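Local coordinates for hypothetical protein (Bacteroides caccae, PDB 4M8R) that is of unknown function but probably folds as an N-terminal Ig-like domain followed by a WD40-like beta-propeller domain, at residues A303-F309 against K368-N374. Sequence-based numbering, arbitrary orientation.
Sequences AIIPFYF and KVVSITN. With EDO (1,2-ethanediol), chain H.
N374 reaches back to Y308 because its CG lies anti to its own carbonyl carbon, while the Y308 CG sits between backbone N and carbonyl carbon, which lays the phenol ring against the asparagine amide. The two planes are only 12° apart and stacked, with N374 ND2 4.0 Å above the Y308 ring, over its centre. The same ND2 donates to the backbone O of Y308 at 2.7 Å, with an N-H...O angle of 155° and the donor somewhat tilted from the carbonyl plane. One amide thus satisfies a main-chain acceptor and covers an aromatic face, which fixes its rotation. Without the amide, as with an alanine in its place, the Y308 carbonyl would probably lose this donor and the ring its stacked partner. Nearby, a 1,2-ethanediol, probably from the crystallisation liquor, accepts a hydrogen bond at its O2 from Y308 N (2.9 Å).

Farther along, the contact is mainly apolar. I305 comes down between two residues of 368-374: its CG2 meets CD1 of I372 at 4.1 Å, and its CD1 rests against CG1 and the carbonyl O of V369, and near the V370-S371 peptide. I372 in turn sets its CG2 against CB of F307, whose ring lies against L345 of strand 340-348.

The case illustrates how first strands of neighbouring sheets meet in a propeller-like domain: they run roughly parallel, at 22°, and their axes are 7.7 Å apart at their closest, joined by side chains and not by backbone pairing. Each turns its backbone to its own sheet, 303-309 bonding to strand 325-333 and K368 to S387 of strand 381-387, while F343 of strand 340-348 packs on both V369 and I372.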
loop_
_atom_site.group_PDB
_atom_site.type_symbol
_atom_site.label_atom_id
_atom_site.label_comp_id
_atom_site.label_asym_id
_atom_site.label_seq_id
_atom_site.Cartn_x
_atom_site.Cartn_y
_atom_site.Cartn_z
ATOM N N ALA A 303 -40.581 -13.396 1.537
ATOM C CA ALA A 303 -39.159 -13.601 1.834
ATOM C C ALA A 303 -38.394 -12.301 1.624
ATOM O O ALA A 303 -38.699 -11.530 0.707
ATOM C CB ALA A 303 -38.567 -14.706 0.970
ATOM N N ILE A 304 -37.422 -12.047 2.498
ATOM C CA ILE A 304 -36.580 -10.864 2.398
ATOM C C ILE A 304 -35.144 -11.247 2.725
ATOM O O ILE A 304 -34.873 -11.802 3.791
ATOM C CB ILE A 304 -37.032 -9.741 3.350
ATOM C CG1 ILE A 304 -38.473 -9.322 3.038
ATOM C CG2 ILE A 304 -36.107 -8.532 3.230
ATOM C CD1 ILE A 304 -39.019 -8.263 3.969
ATOM N N ILE A 305 -34.236 -10.953 1.801
ATOM C CA ILE A 305 -32.819 -11.204 2.001
ATOM C C ILE A 305 -32.044 -9.923 1.697
ATOM O O ILE A 305 -32.158 -9.383 0.598
ATOM C CB ILE A 305 -32.314 -12.325 1.073
ATOM C CG1 ILE A 305 -33.192 -13.576 1.214
ATOM C CG2 ILE A 305 -30.857 -12.658 1.382
ATOM C CD1 ILE A 305 -32.886 -14.656 0.194
ATOM N N PRO A 306 -31.250 -9.431 2.664
ATOM C CA PRO A 306 -30.407 -8.282 2.368
ATOM C C PRO A 306 -29.246 -8.658 1.447
ATOM O O PRO A 306 -28.790 -9.800 1.466
ATOM C CB PRO A 306 -29.864 -7.863 3.745
ATOM C CG PRO A 306 -30.617 -8.659 4.754
ATOM C CD PRO A 306 -31.077 -9.892 4.050
ATOM N N PHE A 307 -28.775 -7.702 0.654
ATOM C CA PHE A 307 -27.611 -7.931 -0.195
ATOM C C PHE A 307 -26.770 -6.676 -0.339
ATOM O O PHE A 307 -27.191 -5.585 0.038
ATOM C CB PHE A 307 -28.049 -8.409 -1.582
ATOM C CG PHE A 307 -28.846 -7.390 -2.349
ATOM C CD1 PHE A 307 -28.208 -6.393 -3.071
ATOM C CD2 PHE A 307 -30.230 -7.427 -2.347
ATOM C CE1 PHE A 307 -28.939 -5.451 -3.775
ATOM C CE2 PHE A 307 -30.964 -6.491 -3.053
ATOM C CZ PHE A 307 -30.322 -5.500 -3.765
ATOM N N TYR A 308 -25.571 -6.851 -0.884
ATOM C CA TYR A 308 -24.746 -5.725 -1.287
ATOM C C TYR A 308 -24.010 -6.026 -2.579
ATOM O O TYR A 308 -23.738 -7.181 -2.885
ATOM C CB TYR A 308 -23.742 -5.363 -0.190
ATOM C CG TYR A 308 -22.574 -6.310 -0.043
ATOM C CD1 TYR A 308 -22.674 -7.464 0.732
ATOM C CD2 TYR A 308 -21.355 -6.033 -0.655
ATOM C CE1 TYR A 308 -21.599 -8.325 0.883
ATOM C CE2 TYR A 308 -20.274 -6.883 -0.512
ATOM C CZ TYR A 308 -20.401 -8.031 0.252
ATOM O OH TYR A 308 -19.327 -8.874 0.382
ATOM N N PHE A 309 -23.711 -4.973 -3.333
ATOM C CA PHE A 309 -22.768 -5.038 -4.447
ATOM C C PHE A 309 -21.478 -4.355 -4.011
ATOM O O PHE A 309 -21.516 -3.214 -3.573
ATOM C CB PHE A 309 -23.297 -4.268 -5.657
ATOM C CG PHE A 309 -24.443 -4.927 -6.364
ATOM C CD1 PHE A 309 -25.745 -4.713 -5.946
ATOM C CD2 PHE A 309 -24.220 -5.723 -7.480
ATOM C CE1 PHE A 309 -26.806 -5.303 -6.616
ATOM C CE2 PHE A 309 -25.275 -6.317 -8.151
ATOM C CZ PHE A 309 -26.573 -6.106 -7.719
ATOM N N LYS A 368 -38.314 -17.690 -7.156
ATOM C CA LYS A 368 -38.060 -17.380 -5.751
ATOM C C LYS A 368 -36.570 -17.473 -5.425
ATOM O O LYS A 368 -35.962 -18.536 -5.562
ATOM C CB LYS A 368 -38.844 -18.336 -4.849
ATOM C CG LYS A 368 -38.771 -17.979 -3.371
ATOM C CD LYS A 368 -39.586 -18.927 -2.508
ATOM C CE LYS A 368 -39.412 -18.600 -1.034
ATOM N NZ LYS A 368 -39.988 -19.649 -0.152
ATOM N N VAL A 369 -35.991 -16.355 -4.989
ATOM C CA VAL A 369 -34.592 -16.316 -4.574
ATOM C C VAL A 369 -34.468 -16.945 -3.195
ATOM O O VAL A 369 -35.180 -16.549 -2.281
ATOM C CB VAL A 369 -34.061 -14.871 -4.494
ATOM C CG1 VAL A 369 -32.638 -14.848 -3.943
ATOM C CG2 VAL A 369 -34.108 -14.198 -5.859
ATOM N N VAL A 370 -33.568 -17.915 -3.052
ATOM C CA VAL A 370 -33.345 -18.595 -1.763
ATOM C C VAL A 370 -31.941 -18.404 -1.183
ATOM O O VAL A 370 -31.706 -18.729 -0.019
ATOM C CB VAL A 370 -33.634 -20.109 -1.851
ATOM C CG1 VAL A 370 -35.131 -20.348 -1.984
ATOM C CG2 VAL A 370 -32.861 -20.753 -2.997
ATOM N N SER A 371 -31.017 -17.892 -1.989
ATOM C CA SER A 371 -29.691 -17.559 -1.510
ATOM C C SER A 371 -29.086 -16.461 -2.373
ATOM O O SER A 371 -29.331 -16.405 -3.580
ATOM C CB SER A 371 -28.792 -18.794 -1.535
ATOM O OG SER A 371 -27.633 -18.601 -0.744
ATOM N N ILE A 372 -28.316 -15.580 -1.734
ATOM C CA ILE A 372 -27.534 -14.556 -2.426
ATOM C C ILE A 372 -26.129 -14.556 -1.836
ATOM O O ILE A 372 -25.961 -14.670 -0.624
ATOM C CB ILE A 372 -28.145 -13.146 -2.260
ATOM C CG1 ILE A 372 -29.617 -13.138 -2.681
ATOM C CG2 ILE A 372 -27.362 -12.123 -3.077
ATOM C CD1 ILE A 372 -30.276 -11.780 -2.584
ATOM N N THR A 373 -25.126 -14.410 -2.693
ATOM C CA THR A 373 -23.740 -14.376 -2.240
ATOM C C THR A 373 -22.855 -13.673 -3.277
ATOM O O THR A 373 -23.291 -13.448 -4.407
ATOM C CB THR A 373 -23.242 -15.799 -1.917
ATOM O OG1 THR A 373 -21.911 -15.746 -1.389
ATOM C CG2 THR A 373 -23.298 -16.699 -3.155
ATOM N N ASN A 374 -21.630 -13.314 -2.883
ATOM C CA ASN A 374 -20.775 -12.443 -3.692
ATOM C C ASN A 374 -19.422 -13.057 -3.989
ATOM O O ASN A 374 -18.758 -13.563 -3.090
ATOM C CB ASN A 374 -20.529 -11.117 -2.973
ATOM C CG ASN A 374 -21.806 -10.364 -2.672
ATOM O OD1 ASN A 374 -22.592 -10.775 -1.826
ATOM N ND2 ASN A 374 -22.009 -9.246 -3.352
HETATM C C1 EDO H . -25.893 -11.063 0.914
HETATM O O1 EDO H . -25.609 -12.239 1.676
HETATM C C2 EDO H . -24.709 -10.785 0.000
HETATM O O2 EDO H . -24.971 -9.681 -0.877
#